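Local coordinates for major royal jelly protein 1 (Apis mellifera, PDB 5YYL), which is the most abundant protein of royal jelly, probably serves as food for honeybee larvae, and binds the sterol 24-methylenecholesterol, at residues A[186-191]-A[201-206]; A[135-140]-A[153-158]; A[351-356]-A[381-386]. All coordinates share one frame; numbering follows the deposited sequence.

How the contacts relate
Contacts 1, 2 and 3 follow one another along the chain of a beta-propeller, none enclosing or crossing another. From the N terminus, contact 2 comes first: 135-140 and 153-158 are the two middle strands of a four-stranded blade and close a loop of 12 residues. Contact 1 then pairs 186-191 with 201-206, the first two strands of the next blade, and closes a shorter loop. These two touch, their centres 11 Å apart, with Trp136 and Leu138 packing against Thr201, Val190 and Ile205. Contact 3, 351-356 with 381-386, closes the longest loop and belongs to a mixed sheet across the chain's centre, about 21 Å from contact 1 between centres.

Contact 1: A[186-191]-A[201-206]; sequences SSLAVQ and TMVYIA
Gln191 and Tyr204 meet diagonally across two antiparallel strands, and the phenol OH donates a hydrogen bond to Gln191 OE1 at 2.9 Å. The two side chains cross obliquely, with amide and ring planes 82° apart. OE1 lies at the edge of the ring and in its plane, whereas the hydroxyl approaches from above the plane of the amide carbonyl. Extension of the glutamine, with CG trans to the backbone N (chi1 -162°) and CD continuing the line, carries OE1 along to the hydroxyl. The other amide atom, NE2, is hydrogen-bonded to Thr280 OG1, so both ends of the amide are held and its rotation is probably fixed.

Backbone pairing sets this register. Ala189 and Tyr204 form a hydrogen-bonded pair, with Tyr204 N 2.9 Å from Ala189 O, and Gln191 and Met202 form another, with Gln191 N 2.9 Å from Met202 O. Ala189 thus shares a sheet face with Gln191 and Tyr204, and its carbonyl O also lies near the edge of the tyrosine ring.

The opposite face is aliphatic. Leu188 CD1 comes at a slant onto Val203 CG1 and also meets Ile205 CG1 at 4.0 Å. On the other flank of Val203, CG2 lies 4.0 Å from Val190 CG2, the two valines side by side and pointing the same way. Val203 is therefore met by a different methyl on each of its branches.

The pair forms the first hairpin of a propeller blade, whose next strand, 212-217, continues the sheet beyond 201-206. Strands 124-129 and 134-139 of the preceding blade cover the Leu188, Val190 and Val203 face, and strand 253-258 of the following blade packs against the Ser187, Gln191 and Ala206 face.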
# COMPACT_ATOMS: atom_id res chain seq x y z
N SER A 186 11.68 -26.01 -40.88
CA SER A 186 10.42 -26.14 -40.14
C SER A 186 10.52 -26.19 -38.60
O SER A 186 9.53 -26.52 -37.94
CB SER A 186 9.81 -27.47 -40.57
OG SER A 186 10.62 -28.58 -40.11
N SER A 187 11.70 -25.95 -38.04
CA SER A 187 11.94 -26.11 -36.60
C SER A 187 13.19 -25.34 -36.18
O SER A 187 14.13 -25.20 -36.96
CB SER A 187 12.07 -27.60 -36.23
OG SER A 187 11.45 -27.87 -34.97
N LEU A 188 13.18 -24.84 -34.96
CA LEU A 188 14.19 -23.88 -34.51
C LEU A 188 14.41 -24.02 -33.01
O LEU A 188 13.47 -24.26 -32.24
CB LEU A 188 13.75 -22.45 -34.83
CG LEU A 188 14.60 -21.26 -34.39
CD1 LEU A 188 15.90 -21.23 -35.18
CD2 LEU A 188 13.80 -19.98 -34.55
N ALA A 189 15.66 -23.87 -32.61
CA ALA A 189 16.03 -23.90 -31.20
C ALA A 189 17.30 -23.10 -31.05
O ALA A 189 18.16 -23.14 -31.92
CB ALA A 189 16.25 -25.32 -30.75
N VAL A 190 17.42 -22.37 -29.94
CA VAL A 190 18.52 -21.45 -29.74
C VAL A 190 19.18 -21.67 -28.38
O VAL A 190 18.49 -21.83 -27.38
CB VAL A 190 18.01 -20.01 -29.86
CG1 VAL A 190 19.15 -19.01 -29.67
CG2 VAL A 190 17.31 -19.81 -31.20
N GLN A 191 20.50 -21.66 -28.36
CA GLN A 191 21.31 -21.90 -27.16
C GLN A 191 22.17 -20.66 -26.89
O GLN A 191 23.31 -20.58 -27.33
CB GLN A 191 22.16 -23.16 -27.39
CG GLN A 191 22.74 -23.84 -26.17
CD GLN A 191 23.33 -25.20 -26.55
OE1 GLN A 191 24.11 -25.31 -27.50
NE2 GLN A 191 22.95 -26.24 -25.81
N THR A 201 26.19 -17.57 -29.29
CA THR A 201 25.03 -18.46 -29.29
C THR A 201 25.05 -19.43 -30.48
O THR A 201 25.70 -19.17 -31.50
CB THR A 201 23.68 -17.68 -29.27
OG1 THR A 201 23.30 -17.28 -30.59
CG2 THR A 201 23.78 -16.43 -28.41
N MET A 202 24.33 -20.54 -30.34
CA MET A 202 24.24 -21.57 -31.35
C MET A 202 22.77 -21.77 -31.70
O MET A 202 21.96 -21.98 -30.81
CB MET A 202 24.80 -22.89 -30.81
CG MET A 202 26.21 -22.82 -30.25
SD MET A 202 27.48 -23.33 -31.41
CE MET A 202 27.31 -25.10 -31.27
N VAL A 203 22.42 -21.67 -32.98
CA VAL A 203 21.06 -21.97 -33.46
C VAL A 203 21.04 -23.36 -34.10
O VAL A 203 22.06 -23.84 -34.55
CB VAL A 203 20.57 -20.88 -34.43
CG1 VAL A 203 19.24 -21.22 -35.05
CG2 VAL A 203 20.45 -19.57 -33.67
N TYR A 204 19.88 -24.01 -34.07
CA TYR A 204 19.68 -25.32 -34.70
C TYR A 204 18.42 -25.28 -35.54
O TYR A 204 17.37 -24.91 -35.03
CB TYR A 204 19.56 -26.40 -33.64
CG TYR A 204 20.73 -26.43 -32.69
CD1 TYR A 204 21.88 -27.15 -33.00
CD2 TYR A 204 20.69 -25.74 -31.49
CE1 TYR A 204 22.95 -27.19 -32.12
CE2 TYR A 204 21.77 -25.76 -30.61
CZ TYR A 204 22.90 -26.48 -30.94
OH TYR A 204 23.96 -26.50 -30.09
N ILE A 205 18.52 -25.66 -36.82
CA ILE A 205 17.40 -25.54 -37.75
C ILE A 205 17.13 -26.88 -38.45
O ILE A 205 17.95 -27.34 -39.23
CB ILE A 205 17.66 -24.43 -38.79
CG1 ILE A 205 17.96 -23.11 -38.08
CG2 ILE A 205 16.46 -24.25 -39.70
CD1 ILE A 205 18.61 -22.06 -38.96
N ALA A 206 15.99 -27.49 -38.15
CA ALA A 206 15.62 -28.76 -38.79
C ALA A 206 15.03 -28.49 -40.14
O ALA A 206 14.34 -27.49 -40.31
CB ALA A 206 14.61 -29.50 -37.94

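Contact 2: A[135-140]-A[153-158]; sequences LWVLDS and KLLTFD
Lys153 slants across Asp139, its directly paired neighbour on the antiparallel strand, and ends in a salt bridge. From CB the chain sets out with CG tucked in over the main chain (chi1 49°), which brings CG to 3.6 Å from Asp139 OD1. CD runs on past the carboxylate at 4.2 Å from Asp139 OD1, and CE closes to 3.6 Å from the same oxygen. A bend at the last torsion (chi4 -78°) then turns NZ onto Asp139 OD1 at 3.1 Å, nearly in line with the C-O bond. The backbones beneath are joined in both directions, Lys153 N lying 2.9 Å from Asp139 O.

On the face of the ion pair, Val137 CG2 meets the edge of the Phe157 ring in its plane, 3.9 Å from CE2. On the other sheet face Thr156 OG1 sits over one face of the Trp136 indole, displaced toward the rim by CE3; the indole NE1 is hydrogen-bonded to Asp130.

The ion pair is buried, and the carboxylate has further donors: OD1 takes Val122 N, and OD2 takes Ser123 N and Gly141 N. Such a concentration of N-H groups and the ammonium would favour an ionised aspartate, consistent with a compensated charge at the end of the two middle strands.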
# COMPACT_ATOMS: atom_id res chain seq x y z
N LEU A 135 14.72 -11.67 -30.14
CA LEU A 135 13.77 -12.55 -30.83
C LEU A 135 14.42 -13.09 -32.11
O LEU A 135 14.69 -12.33 -33.03
CB LEU A 135 12.48 -11.80 -31.14
CG LEU A 135 11.53 -12.41 -32.19
CD1 LEU A 135 11.02 -13.75 -31.71
CD2 LEU A 135 10.34 -11.50 -32.47
N TRP A 136 14.63 -14.40 -32.17
CA TRP A 136 15.17 -15.08 -33.35
C TRP A 136 14.02 -15.53 -34.22
O TRP A 136 13.05 -16.07 -33.70
CB TRP A 136 16.01 -16.29 -32.95
CG TRP A 136 17.17 -15.92 -32.12
CD1 TRP A 136 17.16 -15.67 -30.78
CD2 TRP A 136 18.52 -15.76 -32.55
NE1 TRP A 136 18.43 -15.36 -30.34
CE2 TRP A 136 19.29 -15.41 -31.41
CE3 TRP A 136 19.17 -15.89 -33.79
CZ2 TRP A 136 20.67 -15.18 -31.47
CZ3 TRP A 136 20.54 -15.67 -33.85
CH2 TRP A 136 21.27 -15.31 -32.70
N VAL A 137 14.13 -15.29 -35.53
CA VAL A 137 13.08 -15.68 -36.49
C VAL A 137 13.65 -16.52 -37.63
O VAL A 137 14.60 -16.12 -38.27
CB VAL A 137 12.39 -14.46 -37.12
CG1 VAL A 137 11.24 -14.90 -38.02
CG2 VAL A 137 11.89 -13.52 -36.03
N LEU A 138 13.04 -17.68 -37.87
CA LEU A 138 13.39 -18.55 -38.99
C LEU A 138 12.43 -18.27 -40.14
O LEU A 138 11.32 -18.78 -40.14
CB LEU A 138 13.34 -20.05 -38.58
CG LEU A 138 13.65 -21.09 -39.68
CD1 LEU A 138 15.10 -21.03 -40.13
CD2 LEU A 138 13.32 -22.50 -39.24
N ASP A 139 12.86 -17.43 -41.07
CA ASP A 139 12.15 -17.20 -42.33
C ASP A 139 12.57 -18.29 -43.31
O ASP A 139 13.75 -18.39 -43.65
CB ASP A 139 12.47 -15.80 -42.90
CG ASP A 139 11.83 -15.53 -44.28
OD1 ASP A 139 12.31 -14.60 -44.97
OD2 ASP A 139 10.83 -16.21 -44.66
N SER A 140 11.60 -19.09 -43.76
CA SER A 140 11.88 -20.19 -44.67
C SER A 140 12.13 -19.70 -46.10
O SER A 140 12.97 -20.25 -46.82
CB SER A 140 10.74 -21.20 -44.65
OG SER A 140 9.52 -20.63 -45.04
N LYS A 153 16.28 -17.13 -44.38
CA LYS A 153 17.14 -16.31 -43.51
C LYS A 153 16.76 -16.36 -42.03
O LYS A 153 15.65 -16.74 -41.66
CB LYS A 153 17.17 -14.86 -44.00
CG LYS A 153 15.83 -14.22 -44.29
CD LYS A 153 16.05 -12.76 -44.66
CE LYS A 153 14.76 -11.99 -44.78
NZ LYS A 153 14.07 -12.27 -46.07
N LEU A 154 17.72 -15.99 -41.20
CA LEU A 154 17.61 -15.99 -39.75
C LEU A 154 17.73 -14.54 -39.26
O LEU A 154 18.82 -13.96 -39.28
CB LEU A 154 18.71 -16.86 -39.16
CG LEU A 154 18.63 -17.37 -37.71
CD1 LEU A 154 17.42 -18.28 -37.53
CD2 LEU A 154 19.92 -18.10 -37.35
N LEU A 155 16.62 -13.95 -38.82
CA LEU A 155 16.60 -12.60 -38.27
C LEU A 155 16.70 -12.61 -36.74
O LEU A 155 16.38 -13.59 -36.11
CB LEU A 155 15.35 -11.85 -38.68
CG LEU A 155 15.11 -11.81 -40.19
CD1 LEU A 155 14.13 -12.89 -40.64
CD2 LEU A 155 14.59 -10.43 -40.57
N THR A 156 17.12 -11.48 -36.19
CA THR A 156 17.38 -11.31 -34.76
C THR A 156 17.03 -9.89 -34.34
O THR A 156 17.83 -8.98 -34.52
CB THR A 156 18.86 -11.59 -34.46
OG1 THR A 156 19.12 -12.98 -34.67
CG2 THR A 156 19.22 -11.25 -33.01
N PHE A 157 15.83 -9.70 -33.79
CA PHE A 157 15.37 -8.39 -33.31
C PHE A 157 15.69 -8.18 -31.83
O PHE A 157 15.70 -9.13 -31.07
CB PHE A 157 13.86 -8.27 -33.49
CG PHE A 157 13.42 -8.42 -34.91
CD1 PHE A 157 13.32 -7.31 -35.74
CD2 PHE A 157 13.08 -9.66 -35.42
CE1 PHE A 157 12.90 -7.44 -37.05
CE2 PHE A 157 12.66 -9.81 -36.73
CZ PHE A 157 12.56 -8.69 -37.54
N ASP A 158 15.94 -6.94 -31.44
CA ASP A 158 16.04 -6.58 -30.02
C ASP A 158 14.63 -6.24 -29.54
O ASP A 158 14.04 -5.26 -29.99
CB ASP A 158 16.99 -5.39 -29.81
CG ASP A 158 17.30 -5.11 -28.34
OD1 ASP A 158 17.03 -5.97 -27.47
OD2 ASP A 158 17.83 -4.02 -28.03

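Contact 3: A[351-356]-A[381-386]; sequences LQMIAS and LSNKMQ
A classic beta bulge marks the more closely packed end of this hairpin, where Ala355 and Ser356 both face Leu381. Leu381 N donates to Ser356 O at 2.9 Å, a normal antiparallel bond, whereas the returning bonds from Ala355 N and Ser356 N both reach Leu381 O and are weak. The extra residue brings Ala355 CB round to the Leu381 side chain, 4.2 Å from CD2, and Ser356 CB lies 3.9 Å from Leu381 CB. Pro66 and Ile69 of strand 65-72 pack onto the leucine, and strand 400-406 pairs with 373-383 on its far side; Leu381 and Ser356 are buried here.

Toward Gln352 and Gln386 the pairing gives way. A single long bond, Met353 N to Asn383 O at 3.3 Å, remains before 381-386 turns into helix 385-389. The partly exposed Met353 and Met385 lie alongside and point the same way, with Met353 CG 3.6 Å from Met385 CB, although Met385 is poorly ordered. Gln352, itself buried, passes over the partly exposed Lys384, laying its amide by the aliphatic CD, while its NE2 is hydrogen-bonded to Asp348 O.

Between the two ends stands Asn383. A chi1 of 60° swings its amide toward 351-356; ND2 makes a weak hydrogen bond to Pro66 O, and OD1 receives a weak one from Met385 N.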
# COMPACT_ATOMS: atom_id res chain seq x y z
N LEU A 351 -7.16 -30.25 -29.06
CA LEU A 351 -5.72 -30.57 -29.23
C LEU A 351 -5.38 -31.35 -30.51
O LEU A 351 -4.54 -32.27 -30.49
CB LEU A 351 -5.20 -31.33 -28.01
CG LEU A 351 -5.13 -30.58 -26.69
CD1 LEU A 351 -5.00 -31.57 -25.55
CD2 LEU A 351 -3.97 -29.60 -26.70
N GLN A 352 -5.99 -30.97 -31.63
CA GLN A 352 -5.93 -31.80 -32.83
C GLN A 352 -4.54 -31.85 -33.52
O GLN A 352 -4.08 -32.93 -33.87
CB GLN A 352 -7.06 -31.46 -33.79
CG GLN A 352 -8.43 -31.76 -33.20
CD GLN A 352 -9.55 -31.82 -34.23
OE1 GLN A 352 -9.32 -31.71 -35.43
NE2 GLN A 352 -10.78 -32.04 -33.76
N MET A 353 -3.88 -30.71 -33.71
CA MET A 353 -2.46 -30.72 -34.06
C MET A 353 -1.69 -29.69 -33.24
O MET A 353 -1.78 -28.48 -33.49
CB MET A 353 -2.26 -30.49 -35.55
CG MET A 353 -0.77 -30.41 -35.97
SD MET A 353 0.24 -31.95 -35.84
CE MET A 353 1.80 -31.36 -36.49
N ILE A 354 -0.91 -30.16 -32.29
CA ILE A 354 -0.09 -29.27 -31.50
C ILE A 354 1.07 -28.79 -32.38
O ILE A 354 2.10 -29.46 -32.50
CB ILE A 354 0.37 -29.93 -30.18
CG1 ILE A 354 -0.85 -30.23 -29.32
CG2 ILE A 354 1.33 -29.03 -29.42
CD1 ILE A 354 -0.55 -31.10 -28.12
N ALA A 355 0.88 -27.64 -33.03
CA ALA A 355 1.89 -27.10 -33.92
C ALA A 355 3.01 -26.40 -33.19
O ALA A 355 4.08 -26.19 -33.77
CB ALA A 355 1.25 -26.13 -34.89
N SER A 356 2.78 -25.97 -31.95
CA SER A 356 3.85 -25.30 -31.21
C SER A 356 3.68 -25.33 -29.72
O SER A 356 2.57 -25.39 -29.23
CB SER A 356 3.99 -23.85 -31.66
OG SER A 356 5.33 -23.45 -31.45
N LEU A 381 0.09 -23.94 -28.96
CA LEU A 381 -0.67 -23.62 -30.17
C LEU A 381 -1.20 -24.92 -30.72
O LEU A 381 -0.44 -25.83 -31.01
CB LEU A 381 0.17 -22.96 -31.27
CG LEU A 381 -0.56 -22.73 -32.61
CD1 LEU A 381 -1.73 -21.78 -32.43
CD2 LEU A 381 0.39 -22.19 -33.66
N SER A 382 -2.51 -24.98 -30.85
CA SER A 382 -3.18 -26.13 -31.36
C SER A 382 -4.13 -25.65 -32.45
O SER A 382 -5.31 -25.36 -32.22
CB SER A 382 -3.92 -26.77 -30.21
OG SER A 382 -4.93 -27.59 -30.68
N ASN A 383 -3.57 -25.51 -33.65
CA ASN A 383 -4.34 -25.41 -34.88
C ASN A 383 -4.96 -26.77 -35.22
O ASN A 383 -4.95 -27.70 -34.39
CB ASN A 383 -3.50 -24.83 -36.03
CG ASN A 383 -2.27 -25.66 -36.39
OD1 ASN A 383 -2.29 -26.90 -36.43
ND2 ASN A 383 -1.18 -24.95 -36.68
N LYS A 384 -5.56 -26.88 -36.41
CA LYS A 384 -6.09 -28.14 -36.90
C LYS A 384 -5.49 -28.42 -38.28
O LYS A 384 -6.18 -28.32 -39.30
CB LYS A 384 -7.61 -28.06 -36.94
CG LYS A 384 -8.22 -27.95 -35.55
CD LYS A 384 -9.62 -28.56 -35.43
CE LYS A 384 -10.72 -27.57 -35.77
NZ LYS A 384 -12.02 -28.07 -35.24
N MET A 385 -4.20 -28.77 -38.28
CA MET A 385 -3.45 -29.11 -39.52
C MET A 385 -4.15 -30.17 -40.37
O MET A 385 -4.06 -30.11 -41.60
CB MET A 385 -2.01 -29.57 -39.20
CG MET A 385 -1.20 -29.91 -40.45
SD MET A 385 0.60 -29.93 -40.29
CE MET A 385 1.01 -28.21 -40.59
N GLN A 386 -4.84 -31.11 -39.73
CA GLN A 386 -5.64 -32.08 -40.47
C GLN A 386 -6.68 -31.43 -41.40
O GLN A 386 -6.92 -31.93 -42.50
CB GLN A 386 -6.27 -33.12 -39.54
CG GLN A 386 -7.61 -32.76 -38.91
CD GLN A 386 -7.52 -31.60 -37.98
OE1 GLN A 386 -6.44 -31.23 -37.52
NE2 GLN A 386 -8.65 -31.02 -37.68